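Local structure of oxidoreductase, NAD-binding/iron-sulfur cluster-binding protein (Nitratireductor pacificus pht-3B, 6ZXU) at residues L83-L88 with S199-V204; V311-D316 with N479-V484; G315-R320 with G324-K329. The protein is a catabolic reductive dehalogenase, an oxidoreductase that carries cobalamin and two [4Fe-4S] clusters and probably removes halogen from organohalide substrates. All blocks are in the same frame, centred on the assembly; numbering follows the deposited sequence.

Contact 1. Residues L83-L88 with S199-V204; sequences LFTRFL and SGDAQV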
loop_
_atom_site.group_PDB
_atom_site.type_symbol
_atom_site.label_atom_id
_atom_site.label_comp_id
_atom_site.label_asym_id
_atom_site.label_seq_id
_atom_site.Cartn_x
_atom_site.Cartn_y
_atom_site.Cartn_z
ATOM N N LEU A 83 -14.767 13.925 -3.011
ATOM C CA LEU A 83 -14.271 13.884 -1.664
ATOM C C LEU A 83 -12.851 14.423 -1.595
ATOM O O LEU A 83 -12.540 15.219 -0.745
ATOM C CB LEU A 83 -14.300 12.463 -1.163
ATOM C CG LEU A 83 -13.698 12.249 0.194
ATOM C CD1 LEU A 83 -14.583 12.934 1.217
ATOM C CD2 LEU A 83 -13.594 10.714 0.474
ATOM N N PHE A 84 -11.974 13.967 -2.493
ATOM C CA PHE A 84 -10.586 14.397 -2.459
ATOM C C PHE A 84 -10.397 15.868 -2.807
ATOM O O PHE A 84 -9.491 16.487 -2.285
ATOM C CB PHE A 84 -9.703 13.510 -3.384
ATOM C CG PHE A 84 -9.720 12.053 -3.039
ATOM C CD1 PHE A 84 -9.900 11.616 -1.715
ATOM C CD2 PHE A 84 -9.444 11.096 -4.018
ATOM C CE1 PHE A 84 -9.946 10.247 -1.418
ATOM C CE2 PHE A 84 -9.450 9.746 -3.718
ATOM C CZ PHE A 84 -9.710 9.304 -2.435
ATOM N N THR A 85 -11.283 16.411 -3.648
ATOM C CA THR A 85 -11.364 17.835 -3.908
ATOM C C THR A 85 -11.436 18.772 -2.701
ATOM O O THR A 85 -10.806 19.828 -2.685
ATOM C CB THR A 85 -12.560 18.124 -4.809
ATOM O OG1 THR A 85 -12.415 17.395 -6.035
ATOM C CG2 THR A 85 -12.678 19.576 -5.076
ATOM N N ARG A 86 -12.089 18.337 -1.628
ATOM C CA ARG A 86 -12.167 19.107 -0.375
ATOM C C ARG A 86 -10.811 19.326 0.245
ATOM O O ARG A 86 -10.647 20.176 1.110
ATOM C CB ARG A 86 -13.088 18.370 0.647
ATOM C CG ARG A 86 -14.402 17.976 -0.049
ATOM C CD ARG A 86 -15.599 17.643 0.803
ATOM N NE ARG A 86 -15.338 16.765 1.940
ATOM C CZ ARG A 86 -15.202 17.155 3.212
ATOM N NH1 ARG A 86 -15.014 16.226 4.167
ATOM N NH2 ARG A 86 -15.238 18.457 3.541
ATOM N N PHE A 87 -9.806 18.570 -0.158
ATOM C CA PHE A 87 -8.513 18.698 0.508
ATOM C C PHE A 87 -7.383 19.245 -0.432
ATOM O O PHE A 87 -6.185 19.170 -0.079
ATOM C CB PHE A 87 -8.101 17.326 1.114
ATOM C CG PHE A 87 -9.204 16.686 1.930
ATOM C CD1 PHE A 87 -9.612 17.296 3.113
ATOM C CD2 PHE A 87 -9.878 15.588 1.480
ATOM C CE1 PHE A 87 -10.689 16.815 3.829
ATOM C CE2 PHE A 87 -10.916 15.076 2.219
ATOM C CZ PHE A 87 -11.318 15.678 3.388
ATOM N N LEU A 88 -7.771 19.783 -1.575
ATOM C CA LEU A 88 -6.842 20.454 -2.488
ATOM C C LEU A 88 -6.359 21.776 -1.916
ATOM O O LEU A 88 -5.269 22.269 -2.247
ATOM C CB LEU A 88 -7.502 20.686 -3.821
ATOM C CG LEU A 88 -7.913 19.490 -4.579
ATOM C CD1 LEU A 88 -8.712 19.870 -5.809
ATOM C CD2 LEU A 88 -6.759 18.594 -5.013
ATOM N N SER A 199 -8.578 18.080 -13.162
ATOM C CA SER A 199 -9.657 18.454 -14.088
ATOM C C SER A 199 -10.974 18.907 -13.390
ATOM O O SER A 199 -11.616 19.821 -13.812
ATOM C CB SER A 199 -9.939 17.290 -14.981
ATOM O OG SER A 199 -11.016 17.647 -15.799
ATOM N N GLY A 200 -11.373 18.177 -12.350
ATOM C CA GLY A 200 -12.536 18.460 -11.579
ATOM C C GLY A 200 -12.537 19.743 -10.758
ATOM O O GLY A 200 -13.619 20.226 -10.422
ATOM N N ASP A 201 -11.365 20.342 -10.507
ATOM C CA ASP A 201 -11.243 21.579 -9.776
ATOM C C ASP A 201 -9.858 22.121 -10.015
ATOM O O ASP A 201 -8.888 21.724 -9.342
ATOM C CB ASP A 201 -11.462 21.340 -8.270
ATOM C CG ASP A 201 -11.535 22.655 -7.433
ATOM O OD1 ASP A 201 -10.633 23.496 -7.526
ATOM O OD2 ASP A 201 -12.516 22.847 -6.658
ATOM N N ALA A 202 -9.777 23.068 -10.931
ATOM C CA ALA A 202 -8.472 23.657 -11.320
ATOM C C ALA A 202 -8.612 25.184 -11.420
ATOM O O ALA A 202 -9.553 25.666 -11.993
ATOM C CB ALA A 202 -8.009 23.068 -12.659
ATOM N N GLN A 203 -7.632 25.892 -10.902
ATOM C CA GLN A 203 -7.462 27.362 -11.088
ATOM C C GLN A 203 -6.406 27.739 -12.132
ATOM O O GLN A 203 -6.054 28.883 -12.217
ATOM C CB GLN A 203 -7.076 28.012 -9.758
ATOM C CG GLN A 203 -8.068 27.738 -8.637
ATOM C CD GLN A 203 -7.537 28.216 -7.319
ATOM O OE1 GLN A 203 -6.301 28.280 -7.076
ATOM N NE2 GLN A 203 -8.450 28.580 -6.445
ATOM N N VAL A 204 -5.838 26.756 -12.834
ATOM C CA VAL A 204 -4.743 26.974 -13.776
ATOM C C VAL A 204 -4.980 26.124 -14.982
ATOM O O VAL A 204 -5.860 25.222 -14.970
ATOM C CB VAL A 204 -3.381 26.620 -13.178
ATOM C CG1 VAL A 204 -3.045 27.515 -12.024
ATOM C CG2 VAL A 204 -3.341 25.145 -12.746
HETATM O O HOH W 1 -11.931 22.854 -3.391
#
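T85 and L88 both lean on the side chain of D201, which reaches them from the loop after strand 194-198. The apolar part of the contact is the aspartate's methylene: CB of D201 lies 3.8 Å from CG2 of T85 and 4.0 Å from CD1 of L88, and so rests on two neighbouring methyl groups that meet it from one side, with the buried leucine behind. Both residues point their CB toward the loop; they are the first and last of a type I turn, in which L88 N bonds to T85 O. Threonine suits this place because its two branches do different work. Its methyl lies trans to the backbone N and meets the aspartate, while OG1, beside that N, bonds to the carbonyl of A81 one turn back in helix 74-85. L88 also packs on F198 and A180, is tied to G196 of strand 194-198 by a backbone hydrogen bond, and receives at its carbonyl a hydrogen bond from R188 of helix 168-190.

The other part is looser and wet. At the border of the two, OD2 of D201 comes within 3.6 Å of T85 CG2, a contact of an anionic oxygen with a methyl group that brings no polar gain. The same oxygen accepts a weak hydrogen bond from a water at 3.3 Å, and that water gives a second weak one to T85 O, also at 3.3 Å.

Across the two segments, then, the chemistry is van der Waals packing helped by one loosely held water, and the charge of D201 is probably balanced within its own strand-loop unit, where R195 makes a salt bridge to OD1.

Contact 2. Residues V311-D316 with N479-V484; sequences VAKRGD and NAHSEV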
loop_
_atom_site.group_PDB
_atom_site.type_symbol
_atom_site.label_atom_id
_atom_site.label_comp_id
_atom_site.label_asym_id
_atom_site.label_seq_id
_atom_site.Cartn_x
_atom_site.Cartn_y
_atom_site.Cartn_z
ATOM N N VAL A 311 -12.825 -12.288 18.928
ATOM C CA VAL A 311 -12.076 -11.369 19.785
ATOM C C VAL A 311 -12.777 -10.006 19.732
ATOM O O VAL A 311 -13.251 -9.577 18.626
ATOM C CB VAL A 311 -10.605 -11.205 19.221
ATOM C CG1 VAL A 311 -9.786 -10.376 20.157
ATOM C CG2 VAL A 311 -9.997 -12.599 19.043
ATOM N N ALA A 312 -12.934 -9.356 20.862
ATOM C CA ALA A 312 -13.440 -7.999 20.872
ATOM C C ALA A 312 -12.487 -7.063 20.024
ATOM O O ALA A 312 -11.270 -7.224 20.083
ATOM C CB ALA A 312 -13.535 -7.480 22.316
ATOM N N LYS A 313 -13.030 -6.122 19.262
ATOM C CA LYS A 313 -12.196 -5.053 18.669
ATOM C C LYS A 313 -11.365 -4.324 19.737
ATOM O O LYS A 313 -10.294 -3.866 19.479
ATOM C CB LYS A 313 -13.021 -3.992 17.935
ATOM C CG LYS A 313 -13.157 -4.248 16.499
ATOM C CD LYS A 313 -13.748 -3.131 15.693
ATOM C CE LYS A 313 -12.680 -2.103 15.416
ATOM N NZ LYS A 313 -13.294 -1.171 14.395
ATOM N N ARG A 314 -11.901 -4.243 20.927
ATOM C CA ARG A 314 -11.235 -3.654 22.049
ATOM C C ARG A 314 -9.939 -4.385 22.434
ATOM O O ARG A 314 -9.088 -3.826 23.170
ATOM C CB ARG A 314 -12.218 -3.580 23.236
ATOM C CG ARG A 314 -11.657 -3.072 24.579
ATOM C CD ARG A 314 -11.148 -1.613 24.559
ATOM N NE ARG A 314 -10.736 -1.270 25.901
ATOM C CZ ARG A 314 -9.602 -1.666 26.471
ATOM N NH1 ARG A 314 -8.726 -2.310 25.764
ATOM N NH2 ARG A 314 -9.295 -1.368 27.706
ATOM N N GLY A 315 -9.727 -5.600 21.921
ATOM C CA GLY A 315 -8.494 -6.335 22.133
ATOM C C GLY A 315 -7.365 -6.118 21.140
ATOM O O GLY A 315 -6.251 -6.589 21.397
ATOM N N ASP A 316 -7.646 -5.477 20.008
ATOM C CA ASP A 316 -6.633 -4.946 19.080
ATOM C C ASP A 316 -5.663 -4.146 19.989
ATOM O O ASP A 316 -6.108 -3.299 20.732
ATOM C CB ASP A 316 -7.400 -4.108 18.056
ATOM C CG ASP A 316 -6.556 -3.006 17.298
ATOM O OD1 ASP A 316 -5.570 -2.494 17.837
ATOM O OD2 ASP A 316 -7.002 -2.612 16.139
ATOM N N ASN A 479 -7.884 0.567 7.687
ATOM C CA ASN A 479 -7.095 0.743 8.900
ATOM C C ASN A 479 -7.902 1.578 9.923
ATOM O O ASN A 479 -7.777 1.381 11.103
ATOM C CB ASN A 479 -5.756 1.463 8.608
ATOM C CG ASN A 479 -5.941 2.953 8.184
ATOM O OD1 ASN A 479 -6.615 3.298 7.123
ATOM N ND2 ASN A 479 -5.311 3.850 8.954
ATOM N N ALA A 480 -8.684 2.530 9.417
ATOM C CA ALA A 480 -9.458 3.448 10.253
ATOM C C ALA A 480 -10.705 2.799 10.825
ATOM O O ALA A 480 -11.161 3.181 11.900
ATOM C CB ALA A 480 -9.807 4.692 9.499
ATOM N N HIS A 481 -11.208 1.779 10.154
ATOM C CA HIS A 481 -12.376 1.079 10.637
ATOM C C HIS A 481 -12.568 -0.223 9.933
ATOM O O HIS A 481 -12.969 -0.264 8.767
ATOM C CB HIS A 481 -13.613 1.965 10.444
ATOM C CG HIS A 481 -14.825 1.445 11.148
ATOM N ND1 HIS A 481 -15.538 0.345 10.708
ATOM C CD2 HIS A 481 -15.425 1.859 12.272
ATOM C CE1 HIS A 481 -16.533 0.118 11.536
ATOM N NE2 HIS A 481 -16.479 1.024 12.496
ATOM N N SER A 482 -12.241 -1.308 10.620
ATOM C CA SER A 482 -12.519 -2.665 10.121
ATOM C C SER A 482 -13.402 -3.383 11.098
ATOM O O SER A 482 -13.194 -3.293 12.329
ATOM C CB SER A 482 -11.239 -3.513 9.975
ATOM O OG SER A 482 -10.420 -3.087 8.917
ATOM N N GLU A 483 -14.270 -4.222 10.574
ATOM C CA GLU A 483 -14.981 -5.192 11.396
ATOM C C GLU A 483 -14.508 -6.646 11.222
ATOM O O GLU A 483 -15.070 -7.548 11.807
ATOM C CB GLU A 483 -16.468 -5.005 11.184
ATOM C CG GLU A 483 -16.858 -3.692 11.843
ATOM C CD GLU A 483 -18.355 -3.325 11.770
ATOM O OE1 GLU A 483 -19.108 -3.891 10.979
ATOM O OE2 GLU A 483 -18.742 -2.415 12.516
ATOM N N VAL A 484 -13.492 -6.879 10.348
ATOM C CA VAL A 484 -12.925 -8.191 10.128
ATOM C C VAL A 484 -11.421 -8.116 10.407
ATOM O O VAL A 484 -10.824 -7.070 10.260
ATOM C CB VAL A 484 -13.150 -8.748 8.727
ATOM C CG1 VAL A 484 -14.624 -8.797 8.424
ATOM C CG2 VAL A 484 -12.425 -7.975 7.650
HETATM O O HOH W 2 -10.539 -0.928 12.942
HETATM O O HOH W 3 -11.942 1.646 14.414
#
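K313 reaches S482 through a chain that is extended except at one bend, at chi3 (80°), while its first torsion is skewed from a staggered position. On the other segment, H481 sends its CB away from the lysine, yet with CG trans to the backbone N (chi1 -169°) its ring comes back under the ammonium group. NZ of K313 consequently stands 4.2 Å above the ring plane of H481, over its centre.

Three hydrogen bonds grip NZ. It donates to S482 O at 3.0 Å, from above the carbonyl plane (38° out of it), and to two waters, each 3.1 Å from NZ. One water also accepts from S482 N at 2.9 Å; the other lies 3.0 Å from A480 O, to which it can donate, though it has more acceptors in reach than protons. Lysine suits a buried crossing of this kind: its chain is long enough to bridge two loops, and its ammonium group has three protons to share among a carbonyl and two waters. E410 makes only a long, weak ion pair with it, so much of the charge is probably stabilised by these neutral oxygens. Lower on the chain, CE of K313 packs 3.3 Å from S482 O.

The contact forms part of the cobalamin pocket, to which D316, S482 and V484 belong. S482 OG bonds to S478 O and to NE2 of H486, a residue that binds the cofactor, and Y406, another such residue, touches the lysine side chain.

The K313 segment leads into helix 317-323, whose N-cap is D316. Its partner is the loop between strand 474-477, at the edge of an antiparallel four-stranded sheet, and helix 486-492; residues 406-408 join the two segments by backbone hydrogen bonds to V311, K313 and E483.

Contact 3. Residues G315-R320 with G324-K329; sequences GDFFKR and GDLGEK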
loop_
_atom_site.group_PDB
_atom_site.type_symbol
_atom_site.label_atom_id
_atom_site.label_comp_id
_atom_site.label_asym_id
_atom_site.label_seq_id
_atom_site.Cartn_x
_atom_site.Cartn_y
_atom_site.Cartn_z
ATOM N N GLY A 315 -9.727 -5.600 21.921
ATOM C CA GLY A 315 -8.494 -6.335 22.133
ATOM C C GLY A 315 -7.365 -6.118 21.140
ATOM O O GLY A 315 -6.251 -6.589 21.397
ATOM N N ASP A 316 -7.646 -5.477 20.008
ATOM C CA ASP A 316 -6.633 -4.946 19.080
ATOM C C ASP A 316 -5.663 -4.146 19.989
ATOM O O ASP A 316 -6.108 -3.299 20.732
ATOM C CB ASP A 316 -7.400 -4.108 18.056
ATOM C CG ASP A 316 -6.556 -3.006 17.298
ATOM O OD1 ASP A 316 -5.570 -2.494 17.837
ATOM O OD2 ASP A 316 -7.002 -2.612 16.139
ATOM N N PHE A 317 -4.363 -4.389 19.928
ATOM C CA PHE A 317 -3.458 -3.733 20.827
ATOM C C PHE A 317 -3.256 -2.230 20.596
ATOM O O PHE A 317 -2.861 -1.578 21.548
ATOM C CB PHE A 317 -2.104 -4.413 20.970
ATOM C CG PHE A 317 -2.049 -5.396 22.103
ATOM C CD1 PHE A 317 -2.820 -6.497 22.080
ATOM C CD2 PHE A 317 -1.126 -5.246 23.145
ATOM C CE1 PHE A 317 -2.788 -7.429 23.124
ATOM C CE2 PHE A 317 -1.085 -6.133 24.189
ATOM C CZ PHE A 317 -1.923 -7.265 24.174
ATOM N N PHE A 318 -3.579 -1.670 19.444
ATOM C CA PHE A 318 -3.688 -0.191 19.375
ATOM C C PHE A 318 -4.852 0.319 20.220
ATOM O O PHE A 318 -4.728 1.362 20.836
ATOM C CB PHE A 318 -3.858 0.289 17.951
ATOM C CG PHE A 318 -2.617 0.114 17.109
ATOM C CD1 PHE A 318 -1.389 0.486 17.621
ATOM C CD2 PHE A 318 -2.681 -0.486 15.851
ATOM C CE1 PHE A 318 -0.243 0.323 16.871
ATOM C CE2 PHE A 318 -1.515 -0.680 15.102
ATOM C CZ PHE A 318 -0.333 -0.242 15.608
ATOM N N LYS A 319 -6.010 -0.358 20.199
ATOM C CA LYS A 319 -7.137 0.006 21.053
ATOM C C LYS A 319 -6.796 -0.162 22.528
ATOM O O LYS A 319 -7.160 0.673 23.367
ATOM C CB LYS A 319 -8.394 -0.801 20.704
ATOM C CG LYS A 319 -8.859 -0.667 19.286
ATOM C CD LYS A 319 -8.703 0.730 18.889
ATOM C CE LYS A 319 -9.713 1.156 17.860
ATOM N NZ LYS A 319 -9.525 0.520 16.615
ATOM N N ARG A 320 -6.004 -1.163 22.877
ATOM C CA ARG A 320 -5.541 -1.324 24.227
ATOM C C ARG A 320 -4.665 -0.192 24.675
ATOM O O ARG A 320 -4.799 0.337 25.781
ATOM C CB ARG A 320 -4.846 -2.650 24.430
ATOM C CG ARG A 320 -5.733 -3.857 24.149
ATOM C CD ARG A 320 -5.231 -5.144 24.808
ATOM N NE ARG A 320 -5.376 -5.163 26.266
ATOM C CZ ARG A 320 -5.249 -6.231 27.043
ATOM N NH1 ARG A 320 -4.995 -7.431 26.524
ATOM N NH2 ARG A 320 -5.298 -6.088 28.332
ATOM N N GLY A 324 -5.401 2.826 27.668
ATOM C CA GLY A 324 -4.504 2.897 28.810
ATOM C C GLY A 324 -3.966 1.580 29.275
ATOM O O GLY A 324 -3.173 1.567 30.219
ATOM N N ASP A 325 -4.348 0.458 28.652
ATOM C CA ASP A 325 -3.882 -0.882 29.083
ATOM C C ASP A 325 -2.388 -1.060 29.078
ATOM O O ASP A 325 -1.868 -1.914 29.750
ATOM C CB ASP A 325 -4.463 -1.971 28.163
ATOM C CG ASP A 325 -5.988 -2.012 28.094
ATOM O OD1 ASP A 325 -6.688 -1.212 28.772
ATOM O OD2 ASP A 325 -6.532 -2.913 27.341
ATOM N N LEU A 326 -1.664 -0.251 28.279
ATOM C CA LEU A 326 -0.205 -0.417 28.160
ATOM C C LEU A 326 0.607 0.716 28.868
ATOM O O LEU A 326 1.792 0.918 28.581
ATOM C CB LEU A 326 0.180 -0.457 26.688
ATOM C CG LEU A 326 0.001 -1.731 25.878
ATOM C CD1 LEU A 326 -1.330 -2.305 25.947
ATOM C CD2 LEU A 326 0.248 -1.507 24.361
ATOM N N GLY A 327 -0.032 1.482 29.719
ATOM C CA GLY A 327 0.656 2.562 30.426
ATOM C C GLY A 327 0.361 3.915 29.824
ATOM O O GLY A 327 -0.280 4.051 28.751
ATOM N N GLU A 328 0.852 4.949 30.502
ATOM C CA GLU A 328 0.524 6.346 30.136
ATOM C C GLU A 328 1.194 6.738 28.879
ATOM O O GLU A 328 0.574 7.407 28.038
ATOM C CB GLU A 328 0.917 7.366 31.283
ATOM N N LYS A 329 2.455 6.381 28.701
ATOM C CA LYS A 329 3.175 6.884 27.481
ATOM C C LYS A 329 2.558 6.394 26.194
ATOM O O LYS A 329 2.306 7.198 25.222
ATOM C CB LYS A 329 4.655 6.537 27.501
ATOM C CG LYS A 329 5.424 7.396 26.491
ATOM C CD LYS A 329 6.905 7.041 26.399
ATOM C CE LYS A 329 7.868 7.867 27.300
ATOM N NZ LYS A 329 9.298 7.594 26.892
#
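OD2 of D325 is gripped by two arginines, R320 in a salt bridge across this contact and R314 from just before the helix. D325 directly follows G324, where a Schellman motif ends helix 317-323. NE of R320 donates to OD2 at 2.7 Å (160°), meeting the oxygen's anti lone pair, with OD2 slightly tilted from the guanidinium plane. The guanidinium and carboxylate planes stand 85° apart, so the pair meets through a single N-H; NH1 and NH2 of R320 instead bind the carbonyls of L684 and L696. A bend at chi3 (71°) turns NE back toward the aspartate.

The backbone closes the helix beside it. D325 N bonds to R320 O at 2.9 Å, and G324 N adds a weak bond to the same oxygen. Glycine belongs at G324 because its positive phi would press a CB against the preceding carbonyl. At the other end D316 caps the helix: OD1 accepts from K319 N at 3.2 Å and weakly from F318 N.

Of the apolar pair, F317 lines the cobalamin pocket and its backbone N bonds to the cofactor; L326 packs beside it, and both touch T576 of helix 572-581. CD1 of L326 lies against the helix, 3.8 Å from R320 CB and 4.1 Å from F317 CD2, the F317 and L326 side chains crossing at about a right angle.

Contacts 2 and 3 are buried beside cobalamin and form one continuous unit: they share G315 and D316 and are tied together through R314. Contact 1 is only partly buried, lies away from the annotated sites, and has its centre about 33 Å and 38 Å from the centres of contacts 2 and 3. Both contact 1 and contact 2 use a loop following the edge strand of a four-stranded antiparallel sheet with order 1-2-4-3, but of different sheets. Their chemistry follows place: methyl packing with a weak water in contact 1, an ammonium group held by a carbonyl and waters in contact 2, and direct ion pairing with helix capping in contact 3.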